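Local coordinates for proteophosphoglycan (Silicibacter pomeroyi DSS-3, PDB 2RE3), which is of unknown function but belongs to the DUF1285 family, whose members may take part in signal transduction, at residues A[143-148]-A[153-158]; A[32-37]-A[72-77]; A[62-67]-A[116-121]. All coordinates share one frame; numbering follows the deposited sequence.

After helix 15-21 the chain runs through the loop that holds residues 32-37. Contact 2 joins this loop to strand 71-74 and closes a stretch of 34 intervening residues. Within that stretch helix 61-68 supplies the first half of contact 3. Its second half, the loop at 116-121, comes after contact 2 has closed, so contacts 2 and 3 cross along the chain. Contact 2 stays inside the N-terminal family region, whereas contact 3 bridges it to the C-terminal one. Contact 1 follows in series as a local hairpin, 143-148 with 153-158, in the second six-stranded sheet. It touches contact 3 through the salt bridge of Arg148 with Asp120 and the packing of Val147 and Ala153 on Thr116.

Contact 1: residues A[143-148]-A[153-158]; sequences PYVHVR and ALIDRK
Val145 and Ala153 form a hydrogen-bonded antiparallel pair beside the non-hydrogen-bonded pair of Tyr144 and Leu154, the strand axes running at 148° to each other. Val145 N reaches Ala153 O at 2.9 Å, Ala153 N returns to Val145 O, and Ile155 N binds Pro143 O nearly straight at 3.0 Å. Proline suits position 143, where only its carbonyl is used across the strands and the missing N-H costs nothing, and its ring rests against Ile155, CG lying 4.0 Å from Ile155 CD1. On the Tyr144 side of the sheet, Leu154 CD1 sits over a face of the phenol ring, a CH-pi contact 3.8 Å from the centroid. Leu154 CG, anti to the backbone N (chi1 -178°), carries the methyl to that face. Tyr144 OH is hydrogen-bonded to Asp93 OD1. An alanine in place of Tyr144 is likely to leave Leu154 CD1 without its aromatic surface and Asp93 without that hydroxyl. On the other side Ala153 is small enough for close packing, its CB meeting Val147 CG2 at 3.8 Å. This apolar side leans on Phe114 and Thr116 of strand 111-116. Strand 96-104 pairs with 151-155 on its other edge, and helix 157-164 follows, with Asp156 as its N-cap.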
loop_
_atom_site.group_PDB
_atom_site.type_symbol
_atom_site.label_atom_id
_atom_site.label_comp_id
_atom_site.label_asym_id
_atom_site.label_seq_id
_atom_site.Cartn_x
_atom_site.Cartn_y
_atom_site.Cartn_z
ATOM N N PRO A 143 5.366 -4.465 -8.760
ATOM C CA PRO A 143 4.812 -5.390 -7.802
ATOM C C PRO A 143 4.274 -4.669 -6.557
ATOM O O PRO A 143 4.783 -3.617 -6.174
ATOM C CB PRO A 143 6.023 -6.242 -7.434
ATOM C CG PRO A 143 7.172 -5.310 -7.519
ATOM C CD PRO A 143 6.764 -4.155 -8.442
ATOM N N TYR A 144 3.269 -5.266 -5.930
ATOM C CA TYR A 144 2.678 -4.746 -4.708
ATOM C C TYR A 144 2.832 -5.726 -3.571
ATOM O O TYR A 144 3.116 -6.900 -3.805
ATOM C CB TYR A 144 1.206 -4.510 -4.935
ATOM C CG TYR A 144 0.900 -3.598 -6.107
ATOM C CD1 TYR A 144 0.905 -4.082 -7.402
ATOM C CD2 TYR A 144 0.572 -2.247 -5.916
ATOM C CE1 TYR A 144 0.584 -3.275 -8.489
ATOM C CE2 TYR A 144 0.245 -1.420 -7.004
ATOM C CZ TYR A 144 0.257 -1.961 -8.292
ATOM O OH TYR A 144 -0.039 -1.207 -9.384
ATOM N N VAL A 145 2.646 -5.240 -2.341
ATOM C CA VAL A 145 2.487 -6.103 -1.163
ATOM C C VAL A 145 1.298 -5.630 -0.317
ATOM O O VAL A 145 1.056 -4.436 -0.151
ATOM C CB VAL A 145 3.763 -6.180 -0.303
ATOM C CG1 VAL A 145 4.207 -4.809 0.204
ATOM C CG2 VAL A 145 3.541 -7.090 0.883
ATOM N N HIS A 146 0.527 -6.587 0.171
ATOM C CA HIS A 146 -0.632 -6.297 1.000
ATOM C C HIS A 146 -0.163 -5.848 2.376
ATOM O O HIS A 146 0.765 -6.436 2.958
ATOM C CB HIS A 146 -1.486 -7.559 1.108
ATOM C CG HIS A 146 -2.710 -7.434 1.965
ATOM N ND1 HIS A 146 -2.720 -7.808 3.286
ATOM C CD2 HIS A 146 -3.981 -7.069 1.668
ATOM C CE1 HIS A 146 -3.938 -7.646 3.782
ATOM N NE2 HIS A 146 -4.725 -7.201 2.822
ATOM N N VAL A 147 -0.776 -4.783 2.870
ATOM C CA VAL A 147 -0.472 -4.239 4.199
ATOM C C VAL A 147 -1.614 -4.585 5.143
ATOM O O VAL A 147 -1.387 -5.188 6.178
ATOM C CB VAL A 147 -0.332 -2.709 4.148
ATOM C CG1 VAL A 147 -0.007 -2.150 5.547
ATOM C CG2 VAL A 147 0.673 -2.319 3.051
ATOM N N ARG A 148 -2.845 -4.194 4.796
ATOM C CA ARG A 148 -3.984 -4.582 5.614
ATOM C C ARG A 148 -5.292 -4.377 4.888
ATOM O O ARG A 148 -5.439 -3.447 4.087
ATOM C CB ARG A 148 -4.024 -3.802 6.950
ATOM C CG ARG A 148 -4.225 -2.287 6.818
ATOM C CD ARG A 148 -4.529 -1.613 8.183
ATOM N NE ARG A 148 -4.769 -0.179 7.966
ATOM C CZ ARG A 148 -3.805 0.720 7.779
ATOM N NH1 ARG A 148 -2.532 0.359 7.851
ATOM N NH2 ARG A 148 -4.106 1.999 7.549
ATOM N N ALA A 153 0.574 -1.789 -0.769
ATOM C CA ALA A 153 1.693 -0.908 -1.005
ATOM C C ALA A 153 2.384 -1.246 -2.361
ATOM O O ALA A 153 2.749 -2.404 -2.638
ATOM C CB ALA A 153 2.682 -1.035 0.140
ATOM N N LEU A 154 2.572 -0.232 -3.193
ATOM C CA LEU A 154 3.414 -0.364 -4.375
ATOM C C LEU A 154 4.861 -0.372 -3.905
ATOM O O LEU A 154 5.276 0.529 -3.170
ATOM C CB LEU A 154 3.204 0.799 -5.334
ATOM C CG LEU A 154 3.986 0.747 -6.635
ATOM C CD1 LEU A 154 3.489 -0.403 -7.505
ATOM C CD2 LEU A 154 3.845 2.081 -7.369
ATOM N N ILE A 155 5.619 -1.381 -4.335
ATOM C CA ILE A 155 7.020 -1.517 -3.926
ATOM C C ILE A 155 7.863 -0.552 -4.772
ATOM O O ILE A 155 7.827 -0.636 -5.989
ATOM C CB ILE A 155 7.488 -2.998 -4.073
ATOM C CG1 ILE A 155 6.716 -3.891 -3.103
ATOM C CG2 ILE A 155 8.952 -3.160 -3.773
ATOM C CD1 ILE A 155 6.726 -5.329 -3.506
ATOM N N ASP A 156 8.582 0.371 -4.128
ATOM C CA ASP A 156 9.365 1.412 -4.848
ATOM C C ASP A 156 10.649 0.836 -5.456
ATOM O O ASP A 156 11.025 -0.284 -5.137
ATOM C CB ASP A 156 9.679 2.614 -3.939
ATOM C CG ASP A 156 10.789 2.325 -2.901
ATOM O OD1 ASP A 156 11.298 1.188 -2.855
ATOM O OD2 ASP A 156 11.167 3.244 -2.127
ATOM N N ARG A 157 11.311 1.608 -6.324
ATOM C CA ARG A 157 12.496 1.140 -7.095
ATOM C C ARG A 157 13.588 0.628 -6.181
ATOM O O ARG A 157 14.079 -0.483 -6.350
ATOM C CB ARG A 157 13.095 2.249 -7.992
ATOM C CG ARG A 157 12.106 3.017 -8.909
ATOM C CD ARG A 157 11.143 2.098 -9.706
ATOM N NE ARG A 157 11.758 1.367 -10.829
ATOM C CZ ARG A 157 11.373 0.161 -11.269
ATOM N NH1 ARG A 157 10.381 -0.509 -10.686
ATOM N NH2 ARG A 157 12.003 -0.392 -12.302
ATOM N N LYS A 158 13.968 1.435 -5.206
ATOM C CA LYS A 158 15.044 1.037 -4.316
ATOM C C LYS A 158 14.733 -0.343 -3.699
ATOM O O LYS A 158 15.560 -1.254 -3.776
ATOM C CB LYS A 158 15.325 2.105 -3.248
ATOM C CG LYS A 158 16.494 1.753 -2.334
ATOM C CD LYS A 158 17.333 2.969 -1.856
ATOM C CE LYS A 158 16.927 3.519 -0.484
ATOM N NZ LYS A 158 18.071 4.299 0.127
#

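Contact 2: residues A[32-37]-A[72-77]; sequences LWNPPF and KREEDR
Lys72 reaches from its strand to the loop at Trp33 and Asn34, and its ammonium group makes the close part of this small contact, which buries 95 Å² in all. CG stands anti to the backbone N (chi1 -176°) and the chain stays extended beyond it, carrying NZ to within 2.6 Å of Trp33 O. The hydrogen bond of this nitrogen goes to Val30 O, which ties the lysine to the incoming loop. A long, flexible side chain suits the place, since even the nearest CA atoms, those of Trp33 and Lys72, lie 9.8 Å apart. Two residues on, Glu74 points the same way; its OE2 is 3.6 Å from Lys72 NZ, a long salt bridge, while OE1 pairs with Lys86, and the carboxylate would partly offset both positive charges.

Away from this point the contact is loose. Asn34 is exposed, crosses Lys72 at about a right angle and was modelled in two conformers, so its amide is only a doubtful neighbour. Farther along, Glu74 to Arg77 form a type II' turn, with Arg77 N bound to Glu74 O at 2.9 Å. Its exposed Glu75 and Asp76 are polar, as suits a solvent-facing bend. Arg73 NE braces the turn by donating to Glu75 O at 2.8 Å, and Arg73 NH1 reaches Gly150 O.

The turn joins strand 71-74, an outermost strand of the first sheet, to its antiparallel partner 77-81. The loop 32-37 runs beside this hairpin before entering strand 37-45, with Pro35 resting on Val81 and Lys86, and Trp33 on Ala28 and Pro83.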
loop_
_atom_site.group_PDB
_atom_site.type_symbol
_atom_site.label_atom_id
_atom_site.label_comp_id
_atom_site.label_asym_id
_atom_site.label_seq_id
_atom_site.Cartn_x
_atom_site.Cartn_y
_atom_site.Cartn_z
ATOM N N LEU A 32 -15.463 -2.030 11.336
ATOM C CA LEU A 32 -16.566 -2.041 12.290
ATOM C C LEU A 32 -17.621 -1.001 11.930
ATOM O O LEU A 32 -18.764 -1.085 12.404
ATOM C CB LEU A 32 -16.097 -1.759 13.701
ATOM C CG LEU A 32 -15.313 -2.842 14.433
ATOM C CD1 LEU A 32 -14.882 -2.236 15.773
ATOM C CD2 LEU A 32 -16.154 -4.085 14.614
ATOM N N TRP A 33 -17.245 -0.047 11.072
ATOM C CA TRP A 33 -18.033 1.155 10.860
ATOM C C TRP A 33 -18.689 1.208 9.489
ATOM O O TRP A 33 -18.056 0.920 8.476
ATOM C CB TRP A 33 -17.150 2.384 11.061
ATOM C CG TRP A 33 -16.441 2.396 12.370
ATOM C CD1 TRP A 33 -16.885 1.855 13.548
ATOM C CD2 TRP A 33 -15.150 2.957 12.648
ATOM N NE1 TRP A 33 -15.953 2.051 14.541
ATOM C CE2 TRP A 33 -14.879 2.725 14.017
ATOM C CE3 TRP A 33 -14.208 3.640 11.883
ATOM C CZ2 TRP A 33 -13.691 3.144 14.629
ATOM C CZ3 TRP A 33 -13.053 4.073 12.490
ATOM C CH2 TRP A 33 -12.802 3.827 13.853
ATOM N N ASN A 34 -19.964 1.582 9.467
ATOM C CA ASN A 34 -20.701 1.756 8.209
ATOM C C ASN A 34 -21.568 2.988 8.257
ATOM O O ASN A 34 -22.800 2.911 8.186
ATOM C CB ASN A 34 -21.502 0.507 7.891
ATOM C CG ASN A 34 -20.610 -0.643 7.558
ATOM O OD1 ASN A 34 -20.483 -1.590 8.330
ATOM N ND2 ASN A 34 -19.928 -0.539 6.431
ATOM N N PRO A 35 -20.913 4.141 8.380
ATOM C CA PRO A 35 -21.603 5.412 8.410
ATOM C C PRO A 35 -22.128 5.759 7.027
ATOM O O PRO A 35 -21.701 5.173 6.043
ATOM C CB PRO A 35 -20.512 6.383 8.817
ATOM C CG PRO A 35 -19.268 5.765 8.218
ATOM C CD PRO A 35 -19.454 4.317 8.494
ATOM N N PRO A 36 -23.047 6.715 6.945
ATOM C CA PRO A 36 -23.563 7.001 5.609
ATOM C C PRO A 36 -22.517 7.794 4.843
ATOM O O PRO A 36 -21.710 8.484 5.446
ATOM C CB PRO A 36 -24.837 7.806 5.881
ATOM C CG PRO A 36 -24.623 8.419 7.234
ATOM C CD PRO A 36 -23.611 7.606 7.981
ATOM N N PHE A 37 -22.517 7.634 3.532
ATOM C CA PHE A 37 -21.562 8.266 2.627
ATOM C C PHE A 37 -21.794 9.766 2.557
ATOM O O PHE A 37 -22.852 10.189 2.136
ATOM C CB PHE A 37 -21.796 7.641 1.255
ATOM C CG PHE A 37 -20.972 8.220 0.148
ATOM C CD1 PHE A 37 -19.573 8.164 0.182
ATOM C CD2 PHE A 37 -21.585 8.756 -0.972
ATOM C CE1 PHE A 37 -18.821 8.671 -0.858
ATOM C CE2 PHE A 37 -20.833 9.255 -2.019
ATOM C CZ PHE A 37 -19.460 9.220 -1.968
ATOM N N LYS A 72 -10.151 2.907 4.202
ATOM C CA LYS A 72 -10.948 1.720 4.077
ATOM C C LYS A 72 -11.174 1.456 2.586
ATOM O O LYS A 72 -11.484 2.364 1.807
ATOM C CB LYS A 72 -12.282 1.936 4.782
ATOM C CG LYS A 72 -13.179 0.705 4.810
ATOM C CD LYS A 72 -14.533 0.971 5.494
ATOM C CE LYS A 72 -15.213 -0.352 5.941
ATOM N NZ LYS A 72 -16.551 -0.137 6.609
ATOM N N ARG A 73 -11.022 0.207 2.198
ATOM C CA ARG A 73 -11.288 -0.201 0.844
ATOM C C ARG A 73 -12.653 -0.866 0.784
ATOM O O ARG A 73 -12.945 -1.747 1.589
ATOM C CB ARG A 73 -10.224 -1.208 0.422
ATOM C CG ARG A 73 -10.270 -1.550 -1.029
ATOM C CD ARG A 73 -9.364 -2.687 -1.365
ATOM N NE ARG A 73 -9.698 -3.182 -2.676
ATOM C CZ ARG A 73 -8.947 -4.019 -3.382
ATOM N NH1 ARG A 73 -7.784 -4.459 -2.937
ATOM N NH2 ARG A 73 -9.366 -4.395 -4.575
ATOM N N GLU A 74 -13.495 -0.461 -0.156
ATOM C CA GLU A 74 -14.729 -1.200 -0.436
ATOM C C GLU A 74 -14.741 -1.478 -1.917
ATOM O O GLU A 74 -14.548 -0.562 -2.724
ATOM C CB GLU A 74 -15.960 -0.411 -0.025
ATOM C CG GLU A 74 -16.023 -0.226 1.480
ATOM C CD GLU A 74 -17.116 0.713 1.961
ATOM O OE1 GLU A 74 -17.875 1.280 1.146
ATOM O OE2 GLU A 74 -17.207 0.889 3.185
ATOM N N GLU A 75 -14.961 -2.736 -2.274
ATOM C CA GLU A 75 -14.805 -3.178 -3.654
ATOM C C GLU A 75 -13.432 -2.700 -4.144
ATOM O O GLU A 75 -12.399 -3.094 -3.545
ATOM C CB GLU A 75 -16.009 -2.734 -4.494
ATOM C CG GLU A 75 -17.328 -3.289 -3.908
ATOM C CD GLU A 75 -18.416 -3.523 -4.946
ATOM O OE1 GLU A 75 -18.103 -4.084 -6.030
ATOM O OE2 GLU A 75 -19.590 -3.167 -4.670
ATOM N N ASP A 76 -13.406 -1.854 -5.179
ATOM C CA ASP A 76 -12.146 -1.321 -5.710
ATOM C C ASP A 76 -11.898 0.153 -5.371
ATOM O O ASP A 76 -10.910 0.737 -5.798
ATOM C CB ASP A 76 -12.021 -1.575 -7.234
ATOM C CG ASP A 76 -13.194 -1.043 -8.053
ATOM O OD1 ASP A 76 -14.267 -0.676 -7.522
ATOM O OD2 ASP A 76 -13.029 -1.027 -9.288
ATOM N N ARG A 77 -12.753 0.732 -4.545
ATOM C CA ARG A 77 -12.668 2.150 -4.223
ATOM C C ARG A 77 -12.145 2.392 -2.820
ATOM O O ARG A 77 -12.057 1.482 -2.013
ATOM C CB ARG A 77 -14.041 2.758 -4.334
ATOM C CG ARG A 77 -14.540 2.903 -5.777
ATOM C CD ARG A 77 -16.031 3.185 -5.779
ATOM N NE ARG A 77 -16.694 2.349 -4.757
ATOM C CZ ARG A 77 -17.345 1.194 -4.968
ATOM N NH1 ARG A 77 -17.522 0.686 -6.196
ATOM N NH2 ARG A 77 -17.853 0.553 -3.917
#

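Contact 3: residues A[62-67]-A[116-121]; sequences AMVRLF and THVGDS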
loop_
_atom_site.group_PDB
_atom_site.type_symbol
_atom_site.label_atom_id
_atom_site.label_comp_id
_atom_site.label_asym_id
_atom_site.label_seq_id
_atom_site.Cartn_x
_atom_site.Cartn_y
_atom_site.Cartn_z
ATOM N N ALA A 62 2.891 13.780 9.355
ATOM C CA ALA A 62 1.998 13.507 10.488
ATOM C C ALA A 62 0.516 13.392 10.062
ATOM O O ALA A 62 -0.196 12.490 10.495
ATOM C CB ALA A 62 2.188 14.569 11.631
HETATM N N MSE A 63 0.072 14.296 9.204
HETATM C CA MSE A 63 -1.321 14.361 8.828
HETATM C C MSE A 63 -1.604 13.269 7.825
HETATM O O MSE A 63 -2.690 12.650 7.823
HETATM C CB MSE A 63 -1.624 15.692 8.205
HETATM C CG MSE A 63 -3.070 15.834 7.764
HETATM SE SE MSE A 63 -3.304 17.572 7.019
HETATM C CE MSE A 63 -2.667 18.571 8.579
ATOM N N VAL A 64 -0.629 13.020 6.962
ATOM C CA VAL A 64 -0.792 11.933 6.037
ATOM C C VAL A 64 -0.933 10.602 6.820
ATOM O O VAL A 64 -1.691 9.727 6.410
ATOM C CB VAL A 64 0.354 11.896 4.996
ATOM C CG1 VAL A 64 0.304 10.624 4.219
ATOM C CG2 VAL A 64 0.267 13.113 4.055
ATOM N N ARG A 65 -0.230 10.452 7.942
ATOM C CA ARG A 65 -0.319 9.216 8.746
ATOM C C ARG A 65 -1.685 9.100 9.411
ATOM O O ARG A 65 -2.287 8.031 9.467
ATOM C CB ARG A 65 0.721 9.211 9.834
ATOM C CG ARG A 65 2.040 8.595 9.470
ATOM C CD ARG A 65 2.979 8.593 10.685
ATOM N NE ARG A 65 3.876 9.708 10.506
ATOM C CZ ARG A 65 4.119 10.675 11.376
ATOM N NH1 ARG A 65 3.609 10.695 12.601
ATOM N NH2 ARG A 65 4.933 11.628 11.008
ATOM N N LEU A 66 -2.174 10.245 9.864
ATOM C CA LEU A 66 -3.444 10.350 10.546
ATOM C C LEU A 66 -4.589 9.963 9.610
ATOM O O LEU A 66 -5.393 9.090 9.945
ATOM C CB LEU A 66 -3.618 11.789 11.079
ATOM C CG LEU A 66 -4.717 12.068 12.099
ATOM C CD1 LEU A 66 -4.410 11.308 13.396
ATOM C CD2 LEU A 66 -4.869 13.598 12.387
ATOM N N PHE A 67 -4.651 10.563 8.420
ATOM C CA PHE A 67 -5.718 10.214 7.491
ATOM C C PHE A 67 -5.548 8.783 7.007
ATOM O O PHE A 67 -6.520 8.122 6.710
ATOM C CB PHE A 67 -5.772 11.155 6.278
ATOM C CG PHE A 67 -6.371 12.484 6.561
ATOM C CD1 PHE A 67 -7.659 12.593 7.033
ATOM C CD2 PHE A 67 -5.660 13.646 6.324
ATOM C CE1 PHE A 67 -8.216 13.829 7.287
ATOM C CE2 PHE A 67 -6.217 14.878 6.573
ATOM C CZ PHE A 67 -7.503 14.954 7.059
ATOM N N THR A 116 6.157 0.827 4.897
ATOM C CA THR A 116 5.494 1.770 3.987
ATOM C C THR A 116 5.876 3.209 4.307
ATOM O O THR A 116 6.491 3.494 5.349
ATOM C CB THR A 116 3.942 1.666 4.092
ATOM O OG1 THR A 116 3.523 2.124 5.388
ATOM C CG2 THR A 116 3.449 0.193 3.850
ATOM N N HIS A 117 5.491 4.135 3.435
ATOM C CA HIS A 117 5.884 5.550 3.606
ATOM C C HIS A 117 5.172 6.240 4.774
ATOM O O HIS A 117 5.485 7.359 5.112
ATOM C CB HIS A 117 5.723 6.332 2.287
ATOM C CG HIS A 117 4.306 6.687 1.930
ATOM N ND1 HIS A 117 3.319 5.741 1.701
ATOM C CD2 HIS A 117 3.723 7.900 1.724
ATOM C CE1 HIS A 117 2.199 6.361 1.366
ATOM N NE2 HIS A 117 2.410 7.671 1.395
ATOM N N VAL A 118 4.204 5.580 5.384
ATOM C CA VAL A 118 3.522 6.149 6.531
ATOM C C VAL A 118 3.898 5.361 7.795
ATOM O O VAL A 118 3.285 5.508 8.845
ATOM C CB VAL A 118 2.021 6.173 6.299
ATOM C CG1 VAL A 118 1.703 7.036 5.056
ATOM C CG2 VAL A 118 1.459 4.729 6.129
ATOM N N GLY A 119 4.923 4.532 7.695
ATOM C CA GLY A 119 5.467 3.900 8.866
ATOM C C GLY A 119 4.923 2.525 9.203
ATOM O O GLY A 119 5.386 1.924 10.171
ATOM N N ASP A 120 3.965 2.001 8.437
ATOM C CA ASP A 120 3.426 0.693 8.764
ATOM C C ASP A 120 4.352 -0.430 8.279
ATOM O O ASP A 120 5.110 -0.291 7.312
ATOM C CB ASP A 120 2.044 0.476 8.175
ATOM C CG ASP A 120 0.988 1.407 8.754
ATOM O OD1 ASP A 120 1.017 1.718 9.989
ATOM O OD2 ASP A 120 0.114 1.791 7.942
ATOM N N SER A 121 4.248 -1.554 8.959
ATOM C CA SER A 121 5.085 -2.699 8.729
ATOM C C SER A 121 4.199 -3.822 8.171
ATOM O O SER A 121 3.121 -4.058 8.706
ATOM C CB SER A 121 5.664 -3.104 10.081
ATOM O OG SER A 121 6.445 -4.261 9.964
#
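Val118 packs against Val64 and Arg65 of helix 61-68 from a type I beta turn, Thr116 to Gly119, which links strands 111-116 and 121-123 of the second mixed sheet. That sheet and the first one share the strand order 3-2-1-6-5-4, in keeping with a fold built from repeated motifs, and this contact joins the helix of the N-terminal region to a loop of the C-terminal one.

Thr116 opens the turn and ties its base: its O accepts from Gly119 N at 3.0 Å, and its OG1 accepts from Asp120 N. A threonine suits the place because its hydroxyl can take that N-H across the turn. His117 comes next, its ring lying flat beneath Val118 CG1, which stands 3.7 Å above the ring centre; the imidazole also touches Phe96 and Val99.

Val118 has CG1 anti to its own carbonyl carbon (chi1 -60°), and this methyl meets Val64 CG1 at 3.9 Å, the two side chains crossing at about a right angle. A branched, compact apolar residue suits both positions, for both are buried; Trp51 and Ile58 also pack on Val64. The Arg65 chain slides past Val118 in the opposite direction, its CG 3.4 Å from Val118 O, so the long aliphatic part of this exposed arginine lies along the turn.

Gly119 has a positive phi of 94°, where a CB would be jammed against the carbonyl O of Val118 and would also approach Arg65 CD. Asp120 turns its carboxylate to Arg148, and Ser121 enters the next strand. The Arg65 chain bends at chi3 (-100°), a pose that may owe something to crystal packing, and brings its guanidinium back over its own helix, where Ala62 CA lies 3.4 Å from the guanidinium plane, toward its rim.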